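Local coordinates for nodulation protein S (Bradyrhizobium sp., PDB 3OFK), which probably uses S-adenosyl-L-methionine as methyl donor for an N-methylation step in the synthesis of rhizobial Nod factors, the lipochitooligosaccharide signals of nodulation, at residues 15-20 against 79-84; 135-140 against 173-178. All coordinates share one frame; numbering follows the deposited sequence.

Contact 1: residues 15-20 against 79-84; sequences QSLERE and IDVMPR. With SAH (S-adenosyl-L-homocysteine), chain E.
The S-adenosyl-L-homocysteine pocket of this methyltransferase is lined here by helix 13-21, whose Leu17 meets Val81 and Met82 in the turn between strand 73-80 and helix 83-92. CD2 of Leu17 lies 3.6 Å from Val81 CG1, the two side chains crossing at about a right angle, while Leu17 CB rests 3.7 Å from Met82 CG. The methionine chain is bent at both chi2 (-56°) and chi3 (-72°), which turns its end back to the helix and sets CE 3.8 Å from Glu18 N, close also to the CB of that residue. All of these contacts are apolar or van der Waals, and no hydrogen bond links the two segments. Their common partner is the nucleoside: Leu17 CG approaches SAH O2' to 3.5 Å, Leu17 CD2 meets C8 of the adenine, and CG1 of Val81 packs against C4 of the same base. As in other class I methyltransferases of Rossmann-like fold, an acidic residue of the second strand region, Asp80, takes both ribose hydroxyls. SAH O2' donates to Asp80 OD1 (2.7 Å) and SAH O3' to Asp80 OD2 (2.5 Å), one hydroxyl to each carboxylate oxygen. OD1 also accepts from Met82 N through its anti lone pair, 2.8 Å away with an angle of 164° at the hydrogen, forming an Asx turn; OD2 receives a further bond from Cys60 N. With both oxygens held, the carboxylate has little freedom to rotate. Without the carboxylate, as with an alanine here, both ribose hydroxyls would probably lose their acceptors, and Met82 N and Cys60 N theirs. Leu17 also touches Tyr126 of a loop, and Met82 reaches Tyr14 and Leu21 of helix 13-21.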
loop_
_atom_site.group_PDB
_atom_site.type_symbol
_atom_site.label_atom_id
_atom_site.label_comp_id
_atom_site.label_asym_id
_atom_site.label_seq_id
_atom_site.Cartn_x
_atom_site.Cartn_y
_atom_site.Cartn_z
ATOM N N GLN A 15 15.723 -5.865 -7.087
ATOM C CA GLN A 15 16.885 -5.774 -6.198
ATOM C C GLN A 15 16.707 -4.691 -5.127
ATOM O O GLN A 15 17.177 -4.829 -3.997
ATOM C CB GLN A 15 18.146 -5.504 -7.008
ATOM C CG GLN A 15 18.533 -6.626 -7.977
ATOM C CD GLN A 15 19.752 -6.258 -8.804
ATOM O OE1 GLN A 15 20.200 -5.118 -8.777
ATOM N NE2 GLN A 15 20.294 -7.225 -9.539
ATOM N N SER A 16 16.007 -3.622 -5.496
ATOM C CA SER A 16 15.683 -2.551 -4.586
ATOM C C SER A 16 14.848 -3.084 -3.423
ATOM O O SER A 16 15.157 -2.843 -2.245
ATOM C CB SER A 16 14.918 -1.456 -5.341
ATOM O OG SER A 16 14.502 -0.435 -4.460
ATOM N N LEU A 17 13.784 -3.802 -3.779
ATOM C CA LEU A 17 12.900 -4.447 -2.826
ATOM C C LEU A 17 13.660 -5.442 -1.919
ATOM O O LEU A 17 13.544 -5.377 -0.686
ATOM C CB LEU A 17 11.782 -5.153 -3.608
ATOM C CG LEU A 17 10.444 -4.427 -3.780
ATOM C CD1 LEU A 17 10.538 -2.919 -3.773
ATOM C CD2 LEU A 17 9.616 -4.916 -4.977
ATOM N N GLU A 18 14.415 -6.340 -2.551
ATOM C CA GLU A 18 15.193 -7.403 -1.887
ATOM C C GLU A 18 16.196 -6.805 -0.880
ATOM O O GLU A 18 16.452 -7.341 0.199
ATOM C CB GLU A 18 15.937 -8.215 -2.968
ATOM C CG GLU A 18 16.933 -9.266 -2.481
ATOM C CD GLU A 18 17.796 -9.853 -3.619
ATOM O OE1 GLU A 18 18.396 -9.080 -4.414
ATOM O OE2 GLU A 18 17.879 -11.099 -3.709
ATOM N N ARG A 19 16.745 -5.673 -1.250
ATOM C CA ARG A 19 17.688 -4.987 -0.372
ATOM C C ARG A 19 16.999 -4.408 0.862
ATOM O O ARG A 19 17.488 -4.589 1.986
ATOM C CB ARG A 19 18.406 -3.901 -1.139
ATOM C CG ARG A 19 19.458 -4.465 -2.089
ATOM C CD ARG A 19 20.774 -4.794 -1.375
ATOM N NE ARG A 19 21.929 -4.665 -2.280
ATOM C CZ ARG A 19 22.554 -3.520 -2.578
ATOM N NH1 ARG A 19 22.161 -2.362 -2.049
ATOM N NH2 ARG A 19 23.590 -3.530 -3.418
ATOM N N GLU A 20 15.876 -3.723 0.665
ATOM C CA GLU A 20 15.136 -3.153 1.805
ATOM C C GLU A 20 14.605 -4.241 2.716
ATOM O O GLU A 20 14.592 -4.079 3.937
ATOM C CB GLU A 20 13.966 -2.262 1.370
ATOM C CG GLU A 20 14.294 -0.818 1.149
ATOM C CD GLU A 20 14.695 -0.043 2.395
ATOM O OE1 GLU A 20 14.520 -0.507 3.549
ATOM O OE2 GLU A 20 15.206 1.070 2.205
ATOM N N ILE A 79 -0.980 -9.536 -0.391
ATOM C CA ILE A 79 -0.186 -9.901 -1.543
ATOM C C ILE A 79 1.071 -9.065 -1.501
ATOM O O ILE A 79 1.112 -7.989 -0.919
ATOM C CB ILE A 79 -0.930 -9.826 -2.901
ATOM C CG1 ILE A 79 -1.250 -8.395 -3.334
ATOM C CG2 ILE A 79 -2.257 -10.653 -2.828
ATOM C CD1 ILE A 79 -1.324 -8.210 -4.842
ATOM N N ASP A 80 2.114 -9.637 -2.062
ATOM C CA ASP A 80 3.367 -8.976 -2.211
ATOM C C ASP A 80 4.171 -9.681 -3.297
ATOM O O ASP A 80 4.200 -10.910 -3.400
ATOM C CB ASP A 80 4.144 -8.989 -0.906
ATOM C CG ASP A 80 5.184 -7.891 -0.871
ATOM O OD1 ASP A 80 6.188 -7.951 -1.660
ATOM O OD2 ASP A 80 4.931 -6.915 -0.134
ATOM N N VAL A 81 4.818 -8.886 -4.124
ATOM C CA VAL A 81 5.597 -9.405 -5.218
ATOM C C VAL A 81 6.853 -10.128 -4.721
ATOM O O VAL A 81 7.421 -10.947 -5.430
ATOM C CB VAL A 81 5.993 -8.268 -6.155
ATOM C CG1 VAL A 81 7.147 -7.453 -5.556
ATOM C CG2 VAL A 81 6.363 -8.824 -7.498
ATOM N N MET A 82 7.267 -9.843 -3.485
ATOM C CA MET A 82 8.465 -10.432 -2.902
ATOM C C MET A 82 8.196 -11.553 -1.902
ATOM O O MET A 82 7.710 -11.287 -0.800
ATOM C CB MET A 82 9.276 -9.347 -2.194
ATOM C CG MET A 82 9.696 -8.171 -3.115
ATOM S SD MET A 82 10.620 -8.691 -4.570
ATOM C CE MET A 82 12.177 -9.147 -3.835
ATOM N N PRO A 83 8.555 -12.806 -2.250
ATOM C CA PRO A 83 8.447 -13.834 -1.202
ATOM C C PRO A 83 9.050 -13.481 0.167
ATOM O O PRO A 83 8.458 -13.839 1.183
ATOM C CB PRO A 83 9.161 -15.036 -1.815
ATOM C CG PRO A 83 8.987 -14.844 -3.302
ATOM C CD PRO A 83 9.063 -13.362 -3.520
ATOM N N ARG A 84 10.218 -12.814 0.215
ATOM C CA ARG A 84 10.805 -12.387 1.498
ATOM C C ARG A 84 9.848 -11.494 2.323
ATOM O O ARG A 84 9.858 -11.583 3.561
ATOM C CB ARG A 84 12.189 -11.721 1.303
ATOM C CG ARG A 84 12.904 -11.249 2.604
ATOM C CD ARG A 84 13.661 -12.345 3.326
ATOM N NE ARG A 84 13.103 -12.739 4.634
ATOM C CZ ARG A 84 12.550 -13.926 4.940
ATOM N NH1 ARG A 84 12.410 -14.913 4.042
ATOM N NH2 ARG A 84 12.118 -14.135 6.179
HETATM N N SAH E . 1.984 -0.977 2.383
HETATM C CA SAH E . 3.019 -1.021 3.410
HETATM C CB SAH E . 4.346 -1.446 2.787
HETATM C CG SAH E . 5.026 -0.527 1.785
HETATM S SD SAH E . 6.707 -1.042 1.286
HETATM C C SAH E . 3.191 0.299 4.179
HETATM O O SAH E . 2.691 1.348 3.767
HETATM O OXT SAH E . 3.834 0.330 5.226
HETATM C "C5'" SAH E . 6.225 -1.656 -0.362
HETATM C "C4'" SAH E . 5.851 -3.119 -0.500
HETATM O "O4'" SAH E . 5.271 -3.316 -1.789
HETATM C "C3'" SAH E . 7.031 -4.084 -0.387
HETATM O "O3'" SAH E . 6.665 -5.202 0.433
HETATM C "C2'" SAH E . 7.266 -4.505 -1.846
HETATM O "O2'" SAH E . 7.826 -5.792 -1.949
HETATM C "C1'" SAH E . 5.860 -4.462 -2.379
HETATM N N9 SAH E . 5.671 -4.374 -3.845
HETATM C C8 SAH E . 6.391 -3.624 -4.740
HETATM N N7 SAH E . 5.850 -3.799 -5.965
HETATM C C5 SAH E . 4.800 -4.635 -5.873
HETATM C C6 SAH E . 3.906 -5.068 -6.852
HETATM N N6 SAH E . 4.119 -4.707 -8.148
HETATM N N1 SAH E . 2.903 -5.925 -6.473
HETATM C C2 SAH E . 2.766 -6.290 -5.137
HETATM N N3 SAH E . 3.651 -5.817 -4.173
HETATM C C4 SAH E . 4.649 -4.981 -4.535
#

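Contact 2: residues 135-140 against 173-178; sequences TAIDNM and ITILTE
Ile137 of helix 130-142 projects toward helix 169-179, and its two branches divide the contact between Ile175 and Leu176. Both helices lie against one face of the central sheet of the Rossmann-like methyltransferase fold: Met140, on the first, packs on Leu150 of strand 148-155, and Leu176, on the second, covers Leu150 and Phe152 of the same strand. From CB of Ile137 the side chain forks. The short branch, CG2, stands anti to the backbone N and meets CD2 of Leu176 at 3.6 Å, methyl against methyl. The longer branch leaves through CG1, which lies beside the backbone N (chi1 -70°), and extends with chi2 at 166° to CD1. This terminal methyl touches CG2 of Ile175 at 3.6 Å and has the CB of that residue next nearest, at 4.1 Å. Ile137 crosses the side chains of both partners at about a right angle, each meeting made between methyl groups. CB of Leu176 points neither toward nor away from the other segment, but its end comes nearer and delivers CD2 to Ile137; the same side chain also touches Phe202 of strand 196-203. The three touching residues are buried, and no hydrogen bond crosses between the segments. Across the two segments the nearest CA atoms are those of Ile137 and Leu176, 7.0 Å apart. Asn139 ND2 donates to the backbone O atoms of Ile106 and Phe109. Within helix 169-179, Ile173 O accepts both Thr177 N (2.9 Å) and Thr177 OG1 (2.6 Å), the two donors arriving from opposite faces of the carbonyl plane.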
loop_
_atom_site.group_PDB
_atom_site.type_symbol
_atom_site.label_atom_id
_atom_site.label_comp_id
_atom_site.label_asym_id
_atom_site.label_seq_id
_atom_site.Cartn_x
_atom_site.Cartn_y
_atom_site.Cartn_z
ATOM N N THR A 135 -3.532 -0.491 -15.289
ATOM C CA THR A 135 -3.914 -1.896 -15.258
ATOM C C THR A 135 -4.108 -2.354 -13.797
ATOM O O THR A 135 -5.115 -2.955 -13.455
ATOM C CB THR A 135 -2.866 -2.806 -15.931
ATOM O OG1 THR A 135 -2.907 -2.612 -17.349
ATOM C CG2 THR A 135 -3.160 -4.273 -15.642
ATOM N N ALA A 136 -3.126 -2.079 -12.958
ATOM C CA ALA A 136 -3.222 -2.411 -11.531
ATOM C C ALA A 136 -4.418 -1.725 -10.851
ATOM O O ALA A 136 -5.097 -2.310 -10.037
ATOM C CB ALA A 136 -1.943 -2.015 -10.810
ATOM N N ILE A 137 -4.641 -0.462 -11.154
ATOM C CA ILE A 137 -5.781 0.240 -10.613
ATOM C C ILE A 137 -7.074 -0.409 -11.081
ATOM O O ILE A 137 -7.954 -0.601 -10.264
ATOM C CB ILE A 137 -5.741 1.722 -10.944
ATOM C CG1 ILE A 137 -4.629 2.353 -10.174
ATOM C CG2 ILE A 137 -7.041 2.428 -10.559
ATOM C CD1 ILE A 137 -4.281 3.680 -10.649
ATOM N N ASP A 138 -7.179 -0.799 -12.355
ATOM C CA ASP A 138 -8.433 -1.404 -12.847
ATOM C C ASP A 138 -8.692 -2.686 -12.069
ATOM O O ASP A 138 -9.843 -3.046 -11.766
ATOM C CB ASP A 138 -8.388 -1.712 -14.365
ATOM C CG ASP A 138 -8.295 -0.460 -15.241
ATOM O OD1 ASP A 138 -8.530 0.648 -14.736
ATOM O OD2 ASP A 138 -7.969 -0.585 -16.448
ATOM N N ASN A 139 -7.611 -3.403 -11.787
ATOM C CA ASN A 139 -7.682 -4.685 -11.087
ATOM C C ASN A 139 -8.210 -4.477 -9.671
ATOM O O ASN A 139 -9.058 -5.227 -9.198
ATOM C CB ASN A 139 -6.289 -5.339 -11.067
ATOM C CG ASN A 139 -6.317 -6.833 -10.653
ATOM O OD1 ASN A 139 -7.350 -7.513 -10.706
ATOM N ND2 ASN A 139 -5.154 -7.340 -10.245
ATOM N N MET A 140 -7.661 -3.463 -8.995
ATOM C CA MET A 140 -8.098 -3.086 -7.657
ATOM C C MET A 140 -9.588 -2.667 -7.663
ATOM O O MET A 140 -10.374 -3.121 -6.800
ATOM C CB MET A 140 -7.215 -1.962 -7.108
ATOM C CG MET A 140 -5.824 -2.377 -6.824
ATOM S SD MET A 140 -4.981 -1.133 -5.824
ATOM C CE MET A 140 -4.905 0.318 -6.892
ATOM N N ILE A 173 -4.290 9.477 -7.544
ATOM C CA ILE A 173 -5.582 9.970 -7.057
ATOM C C ILE A 173 -6.451 10.380 -8.241
ATOM O O ILE A 173 -7.650 10.071 -8.282
ATOM C CB ILE A 173 -5.397 11.126 -6.032
ATOM C CG1 ILE A 173 -4.920 10.567 -4.679
ATOM C CG2 ILE A 173 -6.694 11.885 -5.819
ATOM C CD1 ILE A 173 -4.458 11.604 -3.709
ATOM N N THR A 174 -5.841 11.067 -9.217
ATOM C CA THR A 174 -6.551 11.487 -10.408
ATOM C C THR A 174 -7.186 10.319 -11.142
ATOM O O THR A 174 -8.357 10.399 -11.543
ATOM C CB THR A 174 -5.640 12.314 -11.352
ATOM O OG1 THR A 174 -5.274 13.517 -10.678
ATOM C CG2 THR A 174 -6.367 12.690 -12.671
ATOM N N ILE A 175 -6.409 9.259 -11.323
ATOM C CA ILE A 175 -6.834 8.068 -12.061
ATOM C C ILE A 175 -7.868 7.290 -11.248
ATOM O O ILE A 175 -8.891 6.842 -11.782
ATOM C CB ILE A 175 -5.637 7.141 -12.377
ATOM C CG1 ILE A 175 -4.658 7.833 -13.355
ATOM C CG2 ILE A 175 -6.128 5.805 -12.939
ATOM C CD1 ILE A 175 -3.330 7.066 -13.560
ATOM N N LEU A 176 -7.599 7.144 -9.952
ATOM C CA LEU A 176 -8.554 6.508 -9.050
ATOM C C LEU A 176 -9.915 7.174 -9.115
ATOM O O LEU A 176 -10.924 6.482 -9.104
ATOM C CB LEU A 176 -8.040 6.528 -7.612
ATOM C CG LEU A 176 -6.928 5.554 -7.277
ATOM C CD1 LEU A 176 -6.374 5.801 -5.874
ATOM C CD2 LEU A 176 -7.435 4.156 -7.400
ATOM N N THR A 177 -9.929 8.511 -9.201
ATOM C CA THR A 177 -11.157 9.306 -9.165
ATOM C C THR A 177 -12.098 9.083 -10.386
ATOM O O THR A 177 -13.303 9.385 -10.313
ATOM C CB THR A 177 -10.835 10.847 -8.975
ATOM O OG1 THR A 177 -10.005 11.039 -7.813
ATOM C CG2 THR A 177 -12.140 11.700 -8.842
ATOM N N GLU A 178 -11.543 8.568 -11.488
ATOM C CA GLU A 178 -12.296 8.262 -12.712
ATOM C C GLU A 178 -13.221 7.078 -12.498
ATOM O O GLU A 178 -14.251 6.963 -13.161
ATOM C CB GLU A 178 -11.347 7.910 -13.884
ATOM C CG GLU A 178 -10.362 9.017 -14.329
ATOM C CD GLU A 178 -9.165 8.496 -15.149
ATOM O OE1 GLU A 178 -8.179 9.254 -15.307
ATOM O OE2 GLU A 178 -9.204 7.345 -15.637
#

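How the contacts relate
Contact 1 is partly buried and built around a ligand, whereas contact 2 is a fully buried seam between two helices. Neither shares a helix or strand with the other, and they follow one another along the chain, their centres 23 Å apart and their nearest atoms about 7 Å apart. Neither has a hydrogen bond between its segments; contact 1 adds a methionine methyl against a backbone N. In contact 1, however, charge and hydrogen bonding toward the ribose accompany the apolar cover, as suits the region that binds S-adenosyl-L-homocysteine; contact 2 offers aliphatic methyls, and Ile137 keeps about 11 Å between its side chain and the bound ligand.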